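Local coordinates for protein OBody AM3L15 (Pyrobaculum aerophilum, PDB 4GN5) that probably acts as an engineered binding protein on an OB-fold scaffold, the fold of nucleic-acid-binding domains, and is bound here to another protein, at residues Gly80-Gly85 / Val94-Ser99; Ala49-Leu54 / Leu90-Glu95. All coordinates share one frame; numbering follows the deposited sequence. Where two conformers were deposited one is given.

Contact 1 (Gly80-Gly85 / Val94-Ser99); sequences GIVEAG and VEIFPS
Strand 80-83 and strand 95-98 pair antiparallel from G80-P98 to E83-E95, their axes 4.3 Å apart at the closest and their directions 151° apart. I81 and F97 form a hydrogen-bonded pair: I81 N reaches F97 O at 2.9 Å, and F97 N gives a bond back to I81 O. E83 and E95 form the next such pair. E83 N meets E95 O at 2.8 Å on a nearly straight bond (174°), while the return bond from E95 N to E83 O is longer and more bent. G80-P98 and V82-I96 are the non-hydrogen-bonded pairs. G80 has no side chain, and its CA lies 3.8 Å from both P98 CA and I96 CG2.

V82 and I96 share the face of G80 and P98. V21 of strand 20-24 packs on both V82 and I96. The other face carries I81, E83, E95 and F97. E83 CB sits at the edge of the F97 ring, near its plane, 4.0 Å from CE2. The side chains of E83 and E95 run side by side, but a bend at chi2 (69°) turns the E83 carboxylate away, and its OE2 takes a bond from G85 N. Outside the two strands, E95 OE1 makes a salt bridge to a basic side chain of the other protein. A basic side chain of that protein also packs on F97.

The pairing therefore has two distinct faces, one apolar and buried, the other mixed, with two acids, an aromatic ring and I81. Holding the two carboxylates apart probably eases their like charges, and the basic partner would favour a charged E95.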
# COMPACT_ATOMS: atom_id res chain seq x y z
N GLY A 80 -12.08 -13.74 -5.65
CA GLY A 80 -10.87 -13.78 -4.82
C GLY A 80 -11.03 -14.64 -3.59
O GLY A 80 -12.12 -15.14 -3.33
N ILE A 81 -9.94 -14.83 -2.86
CA ILE A 81 -9.95 -15.59 -1.61
C ILE A 81 -9.90 -14.70 -0.37
O ILE A 81 -9.10 -13.82 -0.31
CB ILE A 81 -8.73 -16.56 -1.52
CG1 ILE A 81 -8.65 -17.54 -2.69
CG2 ILE A 81 -8.72 -17.22 -0.20
CD1 ILE A 81 -9.77 -18.37 -2.84
N VAL A 82 -10.72 -14.98 0.63
CA VAL A 82 -10.71 -14.14 1.83
C VAL A 82 -9.52 -14.50 2.72
O VAL A 82 -9.28 -15.66 3.00
CB VAL A 82 -12.06 -14.24 2.63
CG1 VAL A 82 -12.02 -13.46 3.92
CG2 VAL A 82 -13.27 -13.76 1.74
N GLU A 83 -8.81 -13.49 3.20
CA GLU A 83 -7.74 -13.73 4.17
C GLU A 83 -8.08 -12.96 5.45
O GLU A 83 -8.37 -11.79 5.41
CB GLU A 83 -6.39 -13.35 3.59
CG GLU A 83 -5.25 -13.23 4.64
CD GLU A 83 -4.89 -14.60 5.20
OE1 GLU A 83 -4.86 -15.57 4.38
OE2 GLU A 83 -4.69 -14.71 6.44
N ALA A 84 -8.08 -13.62 6.59
CA ALA A 84 -8.41 -12.88 7.80
C ALA A 84 -7.50 -13.32 8.96
O ALA A 84 -7.76 -13.05 10.12
CB ALA A 84 -9.92 -13.06 8.13
N GLY A 85 -6.39 -13.97 8.62
CA GLY A 85 -5.40 -14.34 9.63
C GLY A 85 -4.77 -13.11 10.29
O GLY A 85 -4.36 -12.14 9.63
N VAL A 94 -10.64 -8.00 7.17
CA VAL A 94 -10.58 -8.88 6.05
C VAL A 94 -9.68 -8.28 4.96
O VAL A 94 -9.48 -7.02 4.90
CB VAL A 94 -12.02 -9.21 5.48
CG1 VAL A 94 -12.87 -10.09 6.48
CG2 VAL A 94 -12.83 -7.91 5.11
N GLU A 95 -9.22 -9.15 4.06
CA GLU A 95 -8.52 -8.78 2.83
C GLU A 95 -9.02 -9.79 1.80
O GLU A 95 -9.34 -10.93 2.16
CB GLU A 95 -6.98 -8.98 2.98
CG GLU A 95 -6.40 -8.22 4.21
CD GLU A 95 -4.88 -8.36 4.37
OE1 GLU A 95 -4.27 -7.52 5.03
OE2 GLU A 95 -4.31 -9.34 3.87
N ILE A 96 -9.10 -9.39 0.53
CA ILE A 96 -9.44 -10.29 -0.56
C ILE A 96 -8.22 -10.31 -1.47
O ILE A 96 -7.76 -9.24 -1.93
CB ILE A 96 -10.75 -9.88 -1.34
CG1 ILE A 96 -12.00 -10.06 -0.46
CG2 ILE A 96 -10.84 -10.71 -2.63
CD1 ILE A 96 -13.30 -9.41 -0.95
N PHE A 97 -7.69 -11.51 -1.70
CA PHE A 97 -6.68 -11.72 -2.72
C PHE A 97 -7.30 -12.24 -4.02
O PHE A 97 -7.79 -13.38 -4.09
CB PHE A 97 -5.50 -12.60 -2.17
CG PHE A 97 -4.65 -11.88 -1.18
CD1 PHE A 97 -3.53 -11.15 -1.59
CD2 PHE A 97 -4.98 -11.86 0.17
CE1 PHE A 97 -2.76 -10.46 -0.72
CE2 PHE A 97 -4.20 -11.16 1.08
CZ PHE A 97 -3.07 -10.46 0.65
N PRO A 98 -7.31 -11.38 -5.07
CA PRO A 98 -8.05 -11.69 -6.27
C PRO A 98 -7.38 -12.72 -7.18
O PRO A 98 -6.15 -12.78 -7.29
CB PRO A 98 -8.12 -10.34 -6.99
CG PRO A 98 -6.83 -9.68 -6.65
CD PRO A 98 -6.57 -10.10 -5.20
N SER A 99 -8.23 -13.47 -7.86
CA SER A 99 -7.79 -14.24 -9.01
C SER A 99 -8.39 -13.71 -10.31
O SER A 99 -7.82 -13.91 -11.40
CB SER A 99 -8.16 -15.69 -8.81
OG SER A 99 -9.55 -15.83 -8.86

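Contact 2 (Ala49-Leu54 / Leu90-Glu95); sequences AVPVYL and LDTGVE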
# COMPACT_ATOMS: atom_id res chain seq x y z
N ALA A 49 -16.36 -0.87 2.25
CA ALA A 49 -15.46 -0.71 1.12
C ALA A 49 -14.42 -1.78 1.36
O ALA A 49 -13.42 -1.51 2.01
CB ALA A 49 -14.81 0.70 1.18
N VAL A 50 -14.66 -3.00 0.84
CA VAL A 50 -13.83 -4.16 1.18
C VAL A 50 -12.52 -4.10 0.38
O VAL A 50 -12.55 -3.88 -0.85
CB VAL A 50 -14.60 -5.45 0.95
CG1 VAL A 50 -14.94 -5.63 -0.53
CG2 VAL A 50 -13.83 -6.62 1.48
N PRO A 51 -11.38 -4.32 1.04
CA PRO A 51 -10.14 -4.08 0.30
C PRO A 51 -9.63 -5.32 -0.41
O PRO A 51 -9.56 -6.41 0.20
CB PRO A 51 -9.17 -3.63 1.37
CG PRO A 51 -9.63 -4.44 2.68
CD PRO A 51 -11.17 -4.40 2.51
N VAL A 52 -9.29 -5.16 -1.67
CA VAL A 52 -8.83 -6.25 -2.51
C VAL A 52 -7.35 -5.94 -2.68
O VAL A 52 -7.00 -4.92 -3.31
CB VAL A 52 -9.54 -6.18 -3.88
CG1 VAL A 52 -8.95 -7.16 -4.92
CG2 VAL A 52 -11.05 -6.37 -3.76
N TYR A 53 -6.49 -6.78 -2.11
CA TYR A 53 -5.03 -6.59 -2.18
C TYR A 53 -4.36 -7.31 -3.34
O TYR A 53 -4.49 -8.51 -3.47
CB TYR A 53 -4.35 -7.10 -0.89
CG TYR A 53 -4.46 -6.14 0.30
CD1 TYR A 53 -5.68 -5.94 0.97
CD2 TYR A 53 -3.31 -5.49 0.80
CE1 TYR A 53 -5.75 -5.05 2.10
CE2 TYR A 53 -3.39 -4.62 1.93
CZ TYR A 53 -4.61 -4.44 2.56
OH TYR A 53 -4.65 -3.58 3.64
N LEU A 54 -3.63 -6.58 -4.17
CA LEU A 54 -2.73 -7.16 -5.15
C LEU A 54 -1.28 -6.97 -4.62
O LEU A 54 -0.85 -5.84 -4.49
CB LEU A 54 -2.89 -6.40 -6.47
CG LEU A 54 -4.24 -6.66 -7.13
CD1 LEU A 54 -5.43 -5.85 -6.57
CD2 LEU A 54 -4.07 -6.45 -8.57
N LEU A 90 -5.94 -6.23 13.08
CA LEU A 90 -5.45 -4.95 13.61
C LEU A 90 -6.08 -3.76 12.86
O LEU A 90 -6.24 -2.72 13.43
CB LEU A 90 -3.92 -4.86 13.52
CG LEU A 90 -3.12 -5.11 14.80
CD1 LEU A 90 -3.73 -6.25 15.77
CD2 LEU A 90 -1.65 -5.33 14.41
N ASP A 91 -6.38 -3.91 11.57
CA ASP A 91 -7.01 -2.85 10.86
C ASP A 91 -8.22 -3.23 10.03
O ASP A 91 -9.33 -2.83 10.39
CB ASP A 91 -6.02 -1.96 10.05
CG ASP A 91 -4.99 -2.78 9.19
OD1 ASP A 91 -3.94 -2.21 8.86
OD2 ASP A 91 -5.20 -3.96 8.84
N THR A 92 -8.00 -3.88 8.88
CA THR A 92 -9.10 -4.05 7.95
C THR A 92 -10.10 -5.19 8.31
O THR A 92 -11.27 -5.18 7.82
CB THR A 92 -8.63 -4.21 6.52
OG1 THR A 92 -7.90 -5.43 6.39
CG2 THR A 92 -7.78 -2.94 6.01
N GLY A 93 -9.67 -6.16 9.13
CA GLY A 93 -10.55 -7.30 9.50
C GLY A 93 -10.57 -8.42 8.42
O GLY A 93 -10.49 -9.64 8.73
N VAL A 94 -10.64 -8.00 7.17
CA VAL A 94 -10.58 -8.88 6.05
C VAL A 94 -9.68 -8.28 4.96
O VAL A 94 -9.48 -7.02 4.90
CB VAL A 94 -12.02 -9.21 5.48
CG1 VAL A 94 -12.87 -10.09 6.48
CG2 VAL A 94 -12.83 -7.91 5.11
N GLU A 95 -9.22 -9.15 4.06
CA GLU A 95 -8.52 -8.78 2.83
C GLU A 95 -9.02 -9.79 1.80
O GLU A 95 -9.34 -10.93 2.16
CB GLU A 95 -6.98 -8.98 2.98
CG GLU A 95 -6.40 -8.22 4.21
CD GLU A 95 -4.88 -8.36 4.37
OE1 GLU A 95 -4.27 -7.52 5.03
OE2 GLU A 95 -4.31 -9.34 3.87
O HOH W 1 -5.24 -5.05 5.81
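P51 and Y53 meet T92 and V94 of the loop ahead of strand 95-98, and E95 at the start of the strand, without a direct hydrogen bond between the two segments. The P51 ring goes in closest, with CG 3.4 Å from V94 O and 4.0 Å from T92 CB. The Y53 ring stacks on E95. Its CE1 lies 3.9 Å from E95 CG, and OE1 sits over one ring face toward the rim, with ring and carboxylate planes 28° apart. The straight chain of E95 beyond CG (chi2 -178°) carries the carboxylate along the ring. T92 comes from the opposite direction to Y53, its CG2 near Y53 OH.

One water joins the polar ends. It bonds to Y53 OH and T92 OG1, both at 2.7 Å, to E95 OE1 at 2.8 Å, and to D91 OD2 at a longer 3.2 Å.

Behind this shell the loop braces itself. T92 chi1 (66°) sets OG1 between the backbone N and the carbonyl carbon, where it donates to V94 O at 2.7 Å from above the carbonyl plane. The same hydroxyl accepts from the water. D91 OD2 takes the T92 backbone N-H. I38 of strand 36-42 packs on P51 and Y53 from within the sheet.

Beyond the two segments, D91 OD2 and E95 OE1 each form a salt bridge to a basic side chain of the other protein, and a basic side chain of it packs on Y53. The tyrosine, the shared water and the two acids thus make one polar patch at the protein-protein interface. The two negative charges there would probably be eased by their basic partners.

In the fold
The two contacts lie side by side in the OB-fold, with centres about 8 Å apart, and share V94 and E95. Along the chain come 49-54, then 80-85, then 90-95 running into 94-99. Contact 1 pairs strand 95-98 with strand 75-83 as a beta hairpin. Contact 2 sets its incoming loop against strand 50-55. Strand 95-98 also bonds to strand 50-55 directly, through probable hydrogen bonds between I96 N and P51 O and between Y53 N and I96 O. This joins the hairpin to the sheet of strands 26-32, 36-42 and 50-55, consistent with a closed OB barrel. Y53, D91, E95 and F97 meet the other protein.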